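Local coordinates for protein oxalate--CoA ligase (Arabidopsis thaliana, PDB 5IE3) that belongs to the ANL clan of AMP-binding enzymes and holds adenosine monophosphate in this crystal structure, at residues Val363-Pro368 with Phe390-Ile395; Gly335-Pro340 with Gly402-Val407; Asp4-Leu9 with Ser189-Ile194. All blocks are in the same frame, centred on the assembly; numbering follows the deposited sequence.

Contact 1 (Val363-Pro368 with Phe390-Ile395); sequences VCIRGP and FHTGDI. With AMP (adenosine monophosphate), chain C.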
loop_
_atom_site.group_PDB
_atom_site.type_symbol
_atom_site.label_atom_id
_atom_site.label_comp_id
_atom_site.label_asym_id
_atom_site.label_seq_id
_atom_site.Cartn_x
_atom_site.Cartn_y
_atom_site.Cartn_z
ATOM N N VAL A 363 2.504 13.402 13.726
ATOM C CA VAL A 363 2.456 11.997 14.086
ATOM C C VAL A 363 3.854 11.394 14.031
ATOM O O VAL A 363 4.575 11.547 13.031
ATOM C CB VAL A 363 1.489 11.225 13.148
ATOM C CG1 VAL A 363 1.402 9.728 13.567
ATOM C CG2 VAL A 363 0.115 11.893 13.194
ATOM N N CYS A 364 4.252 10.759 15.135
ATOM C CA CYS A 364 5.575 10.140 15.263
ATOM C C CYS A 364 5.416 8.712 15.765
ATOM O O CYS A 364 4.594 8.445 16.657
ATOM C CB CYS A 364 6.492 10.938 16.226
ATOM S SG CYS A 364 6.912 12.624 15.638
ATOM N N ILE A 365 6.224 7.803 15.240
ATOM C CA ILE A 365 6.053 6.389 15.586
ATOM C C ILE A 365 7.333 5.741 16.073
ATOM O O ILE A 365 8.435 6.201 15.764
ATOM C CB ILE A 365 5.538 5.575 14.371
ATOM C CG1 ILE A 365 6.563 5.627 13.230
ATOM C CG2 ILE A 365 4.156 6.101 13.930
ATOM C CD1 ILE A 365 6.123 4.763 11.949
ATOM N N ARG A 366 7.195 4.651 16.824
ATOM C CA ARG A 366 8.374 3.876 17.192
ATOM C C ARG A 366 8.006 2.414 17.344
ATOM O O ARG A 366 7.095 2.065 18.098
ATOM C CB ARG A 366 9.015 4.391 18.498
ATOM C CG ARG A 366 10.342 3.624 18.881
ATOM C CD ARG A 366 11.087 4.352 20.044
ATOM N NE ARG A 366 10.347 4.233 21.305
ATOM C CZ ARG A 366 10.757 4.732 22.479
ATOM N NH1 ARG A 366 11.917 5.408 22.574
ATOM N NH2 ARG A 366 10.006 4.540 23.569
ATOM N N GLY A 367 8.748 1.547 16.670
ATOM C CA GLY A 367 8.511 0.118 16.805
ATOM C C GLY A 367 9.341 -0.742 15.864
ATOM O O GLY A 367 10.054 -0.230 15.006
ATOM N N PRO A 368 9.265 -2.068 16.039
ATOM C CA PRO A 368 10.103 -3.010 15.276
ATOM C C PRO A 368 9.694 -3.102 13.783
ATOM O O PRO A 368 10.443 -3.641 12.980
ATOM C CB PRO A 368 9.894 -4.345 16.003
ATOM C CG PRO A 368 8.519 -4.237 16.629
ATOM C CD PRO A 368 8.408 -2.741 17.029
ATOM N N PHE A 390 10.312 7.971 14.723
ATOM C CA PHE A 390 10.298 8.447 13.350
ATOM C C PHE A 390 9.187 9.501 13.134
ATOM O O PHE A 390 8.030 9.297 13.525
ATOM C CB PHE A 390 10.119 7.256 12.383
ATOM C CG PHE A 390 9.910 7.666 10.951
ATOM C CD1 PHE A 390 10.930 8.282 10.221
ATOM C CD2 PHE A 390 8.690 7.417 10.327
ATOM C CE1 PHE A 390 10.744 8.666 8.898
ATOM C CE2 PHE A 390 8.470 7.821 8.981
ATOM C CZ PHE A 390 9.511 8.447 8.272
ATOM N N HIS A 391 9.566 10.617 12.504
ATOM C CA HIS A 391 8.647 11.712 12.189
ATOM C C HIS A 391 7.975 11.460 10.833
ATOM O O HIS A 391 8.645 11.458 9.805
ATOM C CB HIS A 391 9.405 13.044 12.188
ATOM C CG HIS A 391 9.796 13.489 13.559
ATOM N ND1 HIS A 391 9.333 14.662 14.119
ATOM C CD2 HIS A 391 10.545 12.886 14.513
ATOM C CE1 HIS A 391 9.787 14.766 15.357
ATOM N NE2 HIS A 391 10.531 13.706 15.620
ATOM N N THR A 392 6.665 11.227 10.836
ATOM C CA THR A 392 5.958 10.808 9.613
ATOM C C THR A 392 5.770 11.909 8.573
ATOM O O THR A 392 5.513 11.607 7.418
ATOM C CB THR A 392 4.532 10.272 9.896
ATOM O OG1 THR A 392 3.737 11.330 10.453
ATOM C CG2 THR A 392 4.593 9.083 10.865
ATOM N N GLY A 393 5.813 13.164 9.008
ATOM C CA GLY A 393 5.499 14.277 8.133
ATOM C C GLY A 393 3.999 14.535 8.044
ATOM O O GLY A 393 3.573 15.386 7.281
ATOM N N ASP A 394 3.199 13.773 8.796
ATOM C CA ASP A 394 1.742 13.957 8.832
ATOM C C ASP A 394 1.325 14.690 10.086
ATOM O O ASP A 394 1.829 14.420 11.176
ATOM C CB ASP A 394 1.006 12.607 8.779
ATOM C CG ASP A 394 1.255 11.859 7.486
ATOM O OD1 ASP A 394 1.080 12.461 6.374
ATOM O OD2 ASP A 394 1.681 10.677 7.573
ATOM N N ILE A 395 0.394 15.620 9.913
ATOM C CA ILE A 395 -0.258 16.293 11.006
ATOM C C ILE A 395 -1.587 15.592 11.317
ATOM O O ILE A 395 -2.411 15.309 10.399
ATOM C CB ILE A 395 -0.531 17.785 10.671
ATOM C CG1 ILE A 395 0.786 18.509 10.363
ATOM C CG2 ILE A 395 -1.323 18.443 11.800
ATOM C CD1 ILE A 395 1.730 18.562 11.569
HETATM P P AMP C . 3.742 6.349 0.874
HETATM O O1P AMP C . 4.557 5.808 2.035
HETATM O O2P AMP C . 4.470 7.344 0.003
HETATM O O3P AMP C . 2.982 5.313 0.085
HETATM O "O5'" AMP C . 2.623 7.296 1.522
HETATM C "C5'" AMP C . 2.421 7.375 2.932
HETATM C "C4'" AMP C . 1.539 8.563 3.272
HETATM O "O4'" AMP C . 0.175 8.314 2.838
HETATM C "C3'" AMP C . 1.370 8.857 4.744
HETATM O "O3'" AMP C . 2.507 9.495 5.305
HETATM C "C2'" AMP C . 0.107 9.705 4.760
HETATM O "O2'" AMP C . 0.423 11.038 4.368
HETATM C "C1'" AMP C . -0.710 9.054 3.639
HETATM N N9 AMP C . -1.727 8.124 4.155
HETATM C C8 AMP C . -1.599 6.806 4.363
HETATM N N7 AMP C . -2.759 6.266 4.836
HETATM C C5 AMP C . -3.655 7.296 4.904
HETATM C C6 AMP C . -5.070 7.468 5.308
HETATM N N6 AMP C . -5.785 6.393 5.715
HETATM N N1 AMP C . -5.599 8.716 5.243
HETATM C C2 AMP C . -4.886 9.777 4.812
HETATM N N3 AMP C . -3.597 9.692 4.441
HETATM C C4 AMP C . -2.961 8.504 4.463
#
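Cys364 places its sulfur over the centre of the His391 imidazole: SG lies 3.5 Å from the ring centroid and only 8° off the ring normal, a sulfur-aromatic contact with all five ring atoms at similar range. The two residues form a non-hydrogen-bonded antiparallel pair with side chains on one face of the sheet, and a chi1 of -65°, which sets SG anti to its own carbonyl carbon, turns it along that face to the neighbouring strand, where the ring lies. A small polarisable sulfur suits so close a seat, while ND1 of His391 is hydrogen-bonded to Glu362 OE1, which probably helps to fix how the ring is turned.

On the other face Ile365 and Phe390 run side by side, pointing the same way; CG1 of Ile365 meets CB of Phe390 at 4.0 Å and sits at the edge of the phenyl ring. Their backbones make the hydrogen-bonded pair: Ile365 N donates to Phe390 O, and Phe390 N returns a bond of 2.8 Å to Ile365 O. These strands, 361-366 and 389-392, belong to the antiparallel sheet of an ANL-type AMP-binding enzyme, and the second turns a corner at Gly393, whose positive phi suits glycine.

Thr392 works at that corner. Its OG1 donates to Val363 O at 2.7 Å, tilted 34° from the carbonyl plane, while Thr392 N approaches the same oxygen nearly end-on, so two bonds grip one acceptor. OG1 also accepts from Asp394 N at 3.0 Å, closing an ST turn. Beyond it Asp394 O takes the N-H of Val363, and the carboxylate faces the ribose of adenosine monophosphate: OD1 accepts from O2' at 2.5 Å and OD2 from O3' at 2.7 Å. A two-oxygen side chain matches the ribose diol, and Tyr312 OH is a further partner of OD2.

Contact 2 (Gly335-Pro340 with Gly402-Val407); sequences GSVGKP and GYLHLV. With AMP (adenosine monophosphate), chain C.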
loop_
_atom_site.group_PDB
_atom_site.type_symbol
_atom_site.label_atom_id
_atom_site.label_comp_id
_atom_site.label_asym_id
_atom_site.label_seq_id
_atom_site.Cartn_x
_atom_site.Cartn_y
_atom_site.Cartn_z
ATOM N N GLY A 335 -13.745 9.347 9.132
ATOM C CA GLY A 335 -12.791 10.440 9.241
ATOM C C GLY A 335 -11.554 10.148 10.083
ATOM O O GLY A 335 -10.664 10.990 10.190
ATOM N N SER A 336 -11.485 8.949 10.661
ATOM C CA SER A 336 -10.406 8.582 11.572
ATOM C C SER A 336 -9.720 7.314 11.095
ATOM O O SER A 336 -10.367 6.440 10.501
ATOM C CB SER A 336 -10.932 8.341 12.997
ATOM O OG SER A 336 -9.909 7.777 13.807
ATOM N N VAL A 337 -8.431 7.201 11.387
ATOM C CA VAL A 337 -7.652 6.026 11.007
ATOM C C VAL A 337 -7.342 5.133 12.222
ATOM O O VAL A 337 -6.422 4.276 12.195
ATOM C CB VAL A 337 -6.329 6.423 10.268
ATOM C CG1 VAL A 337 -6.651 7.084 8.931
ATOM C CG2 VAL A 337 -5.480 7.378 11.103
ATOM N N GLY A 338 -8.129 5.320 13.284
ATOM C CA GLY A 338 -8.124 4.366 14.382
ATOM C C GLY A 338 -6.921 4.441 15.317
ATOM O O GLY A 338 -6.306 5.488 15.503
ATOM N N LYS A 339 -6.573 3.296 15.894
ATOM C CA LYS A 339 -5.587 3.237 16.972
ATOM C C LYS A 339 -4.269 2.564 16.523
ATOM O O LYS A 339 -4.278 1.704 15.646
ATOM C CB LYS A 339 -6.173 2.486 18.186
ATOM C CG LYS A 339 -7.434 3.162 18.751
ATOM C CD LYS A 339 -7.856 2.595 20.107
ATOM C CE LYS A 339 -8.312 1.165 20.026
ATOM N NZ LYS A 339 -9.526 1.077 19.190
ATOM N N PRO A 340 -3.147 2.938 17.152
ATOM C CA PRO A 340 -1.833 2.331 16.867
ATOM C C PRO A 340 -1.883 0.825 17.063
ATOM O O PRO A 340 -2.537 0.362 18.012
ATOM C CB PRO A 340 -0.893 2.957 17.945
ATOM C CG PRO A 340 -1.589 4.095 18.495
ATOM C CD PRO A 340 -3.084 3.874 18.295
ATOM N N GLY A 402 -8.521 7.830 21.868
ATOM C CA GLY A 402 -7.223 7.392 21.382
ATOM C C GLY A 402 -7.229 7.058 19.890
ATOM O O GLY A 402 -6.308 6.392 19.387
ATOM N N TYR A 403 -8.284 7.492 19.193
ATOM C CA TYR A 403 -8.367 7.318 17.744
ATOM C C TYR A 403 -7.683 8.480 17.043
ATOM O O TYR A 403 -7.896 9.636 17.410
ATOM C CB TYR A 403 -9.815 7.235 17.269
ATOM C CG TYR A 403 -10.502 5.902 17.495
ATOM C CD1 TYR A 403 -11.093 5.211 16.425
ATOM C CD2 TYR A 403 -10.602 5.358 18.769
ATOM C CE1 TYR A 403 -11.765 3.999 16.627
ATOM C CE2 TYR A 403 -11.266 4.164 18.987
ATOM C CZ TYR A 403 -11.862 3.488 17.913
ATOM O OH TYR A 403 -12.498 2.282 18.121
ATOM N N LEU A 404 -6.861 8.167 16.044
ATOM C CA LEU A 404 -6.126 9.180 15.304
ATOM C C LEU A 404 -6.981 9.791 14.187
ATOM O O LEU A 404 -7.652 9.065 13.440
ATOM C CB LEU A 404 -4.851 8.559 14.706
ATOM C CG LEU A 404 -3.966 9.427 13.830
ATOM C CD1 LEU A 404 -3.458 10.653 14.620
ATOM C CD2 LEU A 404 -2.770 8.595 13.331
ATOM N N HIS A 405 -6.945 11.117 14.084
ATOM C CA HIS A 405 -7.570 11.839 12.983
ATOM C C HIS A 405 -6.468 12.585 12.235
ATOM O O HIS A 405 -5.728 13.378 12.840
ATOM C CB HIS A 405 -8.643 12.831 13.494
ATOM C CG HIS A 405 -9.721 12.188 14.322
ATOM N ND1 HIS A 405 -11.034 12.092 13.896
ATOM C CD2 HIS A 405 -9.683 11.612 15.547
ATOM C CE1 HIS A 405 -11.755 11.489 14.827
ATOM N NE2 HIS A 405 -10.957 11.191 15.842
ATOM N N LEU A 406 -6.344 12.320 10.941
ATOM C CA LEU A 406 -5.319 12.964 10.137
ATOM C C LEU A 406 -5.827 14.277 9.562
ATOM O O LEU A 406 -6.970 14.375 9.097
ATOM C CB LEU A 406 -4.867 12.041 9.010
ATOM C CG LEU A 406 -4.155 10.784 9.529
ATOM C CD1 LEU A 406 -3.949 9.810 8.363
ATOM C CD2 LEU A 406 -2.841 11.132 10.207
ATOM N N VAL A 407 -4.961 15.278 9.585
ATOM C CA VAL A 407 -5.285 16.619 9.101
ATOM C C VAL A 407 -4.626 16.791 7.723
ATOM O O VAL A 407 -5.213 17.369 6.800
ATOM C CB VAL A 407 -4.801 17.714 10.100
ATOM C CG1 VAL A 407 -5.014 19.099 9.530
ATOM C CG2 VAL A 407 -5.526 17.576 11.441
HETATM P P AMP C . 3.742 6.349 0.874
HETATM O O1P AMP C . 4.557 5.808 2.035
HETATM O O2P AMP C . 4.470 7.344 0.003
HETATM O O3P AMP C . 2.982 5.313 0.085
HETATM O "O5'" AMP C . 2.623 7.296 1.522
HETATM C "C5'" AMP C . 2.421 7.375 2.932
HETATM C "C4'" AMP C . 1.539 8.563 3.272
HETATM O "O4'" AMP C . 0.175 8.314 2.838
HETATM C "C3'" AMP C . 1.370 8.857 4.744
HETATM O "O3'" AMP C . 2.507 9.495 5.305
HETATM C "C2'" AMP C . 0.107 9.705 4.760
HETATM O "O2'" AMP C . 0.423 11.038 4.368
HETATM C "C1'" AMP C . -0.710 9.054 3.639
HETATM N N9 AMP C . -1.727 8.124 4.155
HETATM C C8 AMP C . -1.599 6.806 4.363
HETATM N N7 AMP C . -2.759 6.266 4.836
HETATM C C5 AMP C . -3.655 7.296 4.904
HETATM C C6 AMP C . -5.070 7.468 5.308
HETATM N N6 AMP C . -5.785 6.393 5.715
HETATM N N1 AMP C . -5.599 8.716 5.243
HETATM C C2 AMP C . -4.886 9.777 4.812
HETATM N N3 AMP C . -3.597 9.692 4.441
HETATM C C4 AMP C . -2.961 8.504 4.463
HETATM O O HOH W 1 -7.983 10.377 9.583
HETATM O O HOH W 2 -11.475 13.477 11.519
HETATM O O HOH W 3 -9.610 13.402 8.928
#
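Gly335 meets the second segment mainly through water: three molecules each donate to its carbonyl oxygen, one of them accepting from Leu406 N, another donating to Leu406 O, and the third lying in the plane of the His405 ring, 2.8 Å from ND1. The positive phi of Gly335 is one that glycine takes easily.

Ser336 follows with a more direct grip. OG, placed anti to the backbone N (chi1 171°), donates to Leu404 O at 2.6 Å from well above the carbonyl plane, 46° out of it, and accepts from Gly338 N, which makes an ST turn. A small hydroxyl can do both, and its CB meanwhile rests over one face of the His405 ring, 3.9 Å from the centroid, in a CH-pi contact; His405 NE2 is hydrogen-bonded to Asp399.

Val337 supplies the second donor to Leu404 O, its N lying nearly in line with that C=O. Its two methyl branches divide the work: CG2 lies beside Leu404 CD2 at 3.7 Å, and CG1 meets CD1 of Leu406, whose side chain crosses that of Val337 at about a right angle. Here the chain borders the nucleotide pocket of this ANL-type enzyme, for Val337 CG1 comes within 3.4 Å of N6 of adenosine monophosphate and Leu406 CD1 within 3.7 Å of C2. Apolar branches suit the edge of a flat base, which they meet by van der Waals contact.

Gly338, again with positive phi, offers its oxygen to Leu404 N at 2.8 Å, the bond nearly straight at 171°. Lys339 then lays its aliphatic stem against Tyr403: CG stands over one face, 4.2 Å from the ring centroid, in another CH-pi contact, while bends at chi3 and chi4 fold the chain along the ring. A long flexible side chain can follow the phenol, whose OH is hydrogen-bonded to Pro331 O and whose ring also makes a cation-pi contact with Lys333.

Contact 3 (Asp4-Leu9 with Ser189-Ile194); sequences DTLSGL and SSVKNI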
loop_
_atom_site.group_PDB
_atom_site.type_symbol
_atom_site.label_atom_id
_atom_site.label_comp_id
_atom_site.label_asym_id
_atom_site.label_seq_id
_atom_site.Cartn_x
_atom_site.Cartn_y
_atom_site.Cartn_z
ATOM N N ASP A 4 10.137 -13.782 14.696
ATOM C CA ASP A 4 10.648 -12.439 14.425
ATOM C C ASP A 4 11.354 -12.357 13.062
ATOM O O ASP A 4 12.041 -11.364 12.751
ATOM C CB ASP A 4 11.590 -12.002 15.581
ATOM C CG ASP A 4 12.711 -12.987 15.858
ATOM O OD1 ASP A 4 12.671 -14.162 15.389
ATOM O OD2 ASP A 4 13.649 -12.573 16.595
ATOM N N THR A 5 11.202 -13.399 12.228
ATOM C CA THR A 5 11.551 -13.247 10.805
ATOM C C THR A 5 10.330 -13.695 9.985
ATOM O O THR A 5 9.595 -14.588 10.413
ATOM C CB THR A 5 12.779 -14.089 10.360
ATOM O OG1 THR A 5 12.405 -15.465 10.252
ATOM C CG2 THR A 5 13.982 -13.950 11.343
ATOM N N LEU A 6 10.131 -13.100 8.821
ATOM C CA LEU A 6 8.986 -13.497 7.992
ATOM C C LEU A 6 9.181 -14.930 7.496
ATOM O O LEU A 6 8.246 -15.736 7.502
ATOM C CB LEU A 6 8.818 -12.549 6.809
ATOM C CG LEU A 6 7.700 -12.960 5.835
ATOM C CD1 LEU A 6 6.347 -13.002 6.578
ATOM C CD2 LEU A 6 7.719 -11.960 4.659
ATOM N N SER A 7 10.400 -15.261 7.060
ATOM C CA SER A 7 10.645 -16.630 6.587
ATOM C C SER A 7 10.343 -17.655 7.696
ATOM O O SER A 7 9.692 -18.683 7.475
ATOM C CB SER A 7 12.085 -16.771 6.079
ATOM O OG SER A 7 12.287 -15.919 4.953
ATOM N N GLY A 8 10.770 -17.372 8.918
ATOM C CA GLY A 8 10.443 -18.287 10.005
ATOM C C GLY A 8 8.947 -18.437 10.303
ATOM O O GLY A 8 8.432 -19.546 10.571
ATOM N N LEU A 9 8.242 -17.314 10.246
ATOM C CA LEU A 9 6.820 -17.332 10.471
ATOM C C LEU A 9 6.154 -18.223 9.388
ATOM O O LEU A 9 5.340 -19.098 9.700
ATOM C CB LEU A 9 6.255 -15.903 10.443
ATOM C CG LEU A 9 4.732 -15.698 10.473
ATOM C CD1 LEU A 9 4.010 -16.599 11.467
ATOM C CD2 LEU A 9 4.450 -14.232 10.812
ATOM N N SER A 189 7.212 -8.218 11.988
ATOM C CA SER A 189 6.450 -7.337 12.865
ATOM C C SER A 189 5.177 -6.832 12.184
ATOM O O SER A 189 4.102 -6.849 12.796
ATOM C CB SER A 189 7.306 -6.127 13.281
ATOM O OG SER A 189 8.460 -6.556 13.959
ATOM N N SER A 190 5.289 -6.321 10.947
ATOM C CA SER A 190 4.065 -5.760 10.324
ATOM C C SER A 190 3.036 -6.844 10.014
ATOM O O SER A 190 1.836 -6.608 10.148
ATOM C CB SER A 190 4.366 -4.998 9.025
ATOM O OG SER A 190 4.841 -3.704 9.332
ATOM N N VAL A 191 3.509 -8.016 9.587
ATOM C CA VAL A 191 2.597 -9.139 9.330
ATOM C C VAL A 191 1.870 -9.546 10.632
ATOM O O VAL A 191 0.655 -9.762 10.631
ATOM C CB VAL A 191 3.355 -10.333 8.702
ATOM C CG1 VAL A 191 2.595 -11.652 8.906
ATOM C CG2 VAL A 191 3.597 -10.050 7.226
ATOM N N LYS A 192 2.606 -9.619 11.743
ATOM C CA LYS A 192 1.960 -9.902 13.022
ATOM C C LYS A 192 0.931 -8.829 13.397
ATOM O O LYS A 192 -0.140 -9.164 13.866
ATOM C CB LYS A 192 2.998 -10.028 14.147
ATOM C CG LYS A 192 3.686 -11.397 14.098
ATOM C CD LYS A 192 4.726 -11.602 15.186
ATOM C CE LYS A 192 5.907 -10.625 15.058
ATOM N NZ LYS A 192 6.984 -10.998 16.028
ATOM N N ASN A 193 1.274 -7.559 13.205
ATOM C CA ASN A 193 0.348 -6.466 13.533
ATOM C C ASN A 193 -0.954 -6.538 12.722
ATOM O O ASN A 193 -2.053 -6.380 13.253
ATOM C CB ASN A 193 1.003 -5.123 13.277
ATOM C CG ASN A 193 2.192 -4.859 14.212
ATOM O OD1 ASN A 193 2.306 -5.448 15.297
ATOM N ND2 ASN A 193 3.082 -3.996 13.777
ATOM N N ILE A 194 -0.779 -6.752 11.426
ATOM C CA ILE A 194 -1.905 -6.780 10.489
ATOM C C ILE A 194 -2.783 -7.981 10.784
ATOM O O ILE A 194 -4.009 -7.849 10.915
ATOM C CB ILE A 194 -1.419 -6.797 8.998
ATOM C CG1 ILE A 194 -0.699 -5.482 8.662
ATOM C CG2 ILE A 194 -2.612 -7.009 8.046
ATOM C CD1 ILE A 194 0.195 -5.494 7.364
#
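The start of helix 6-16 lies beside the middle of helix 184-198, with Leu6 CA 7.8 Å from Val191 CA, a spacing that lets side chains fill the gap. Val191 carries the contact by spreading its two methyls between two leucines. CG1, anti to the backbone N (chi1 159°), meets CD2 of Leu9 at 3.7 Å, while CG2 meets CD1 of Leu6 at 4.1 Å. The side chain of Leu6 crosses that of Val191 at about a right angle. A short beta-branched residue suits the centre, and the longer leucines reach it from positions three residues apart, about one helical turn.

At the border Lys192 stretches past Leu9, its CG 4.4 Å from Leu9 CD2, and carries its amine toward the chain terminus, where NZ is hydrogen-bonded to Ser3 O and comes 4.3 Å from Asp4 CA. Thr5 is the N-cap of helix 6-16, a place that suits its hydroxyl, and OG1 accepts from Gly8 N at 2.8 Å. The contact itself is apolar helix-helix packing that joins the N-terminal helix to helix 184-198 of the AMP-binding fold, with Val191 also against Leu223 and Ser224 of helix 215-227.

From the N terminus, contact 3 comes first: helix 6-16 meets helix 184-198 after some 180 residues, closing a wide loop before the others open. Contact 2 then opens at 335-340 and closes at 402-407, and within that loop contact 1 opens at 363-368 and closes at 390-395, so contact 1 is nested and contact 3 in series. Contacts 1 and 2 both reach one antiparallel sheet, where strands 394-398 and 404-409 are joined by a probable hydrogen bond from Val407 N to Ile395 O, and contact 2 ties it to the sheet ending in strand 339-340. Both touch adenosine monophosphate. Contact 3 reaches contact 1 through Pro368 against Ser189, but nearest atoms stay about 8 Å from contact 2.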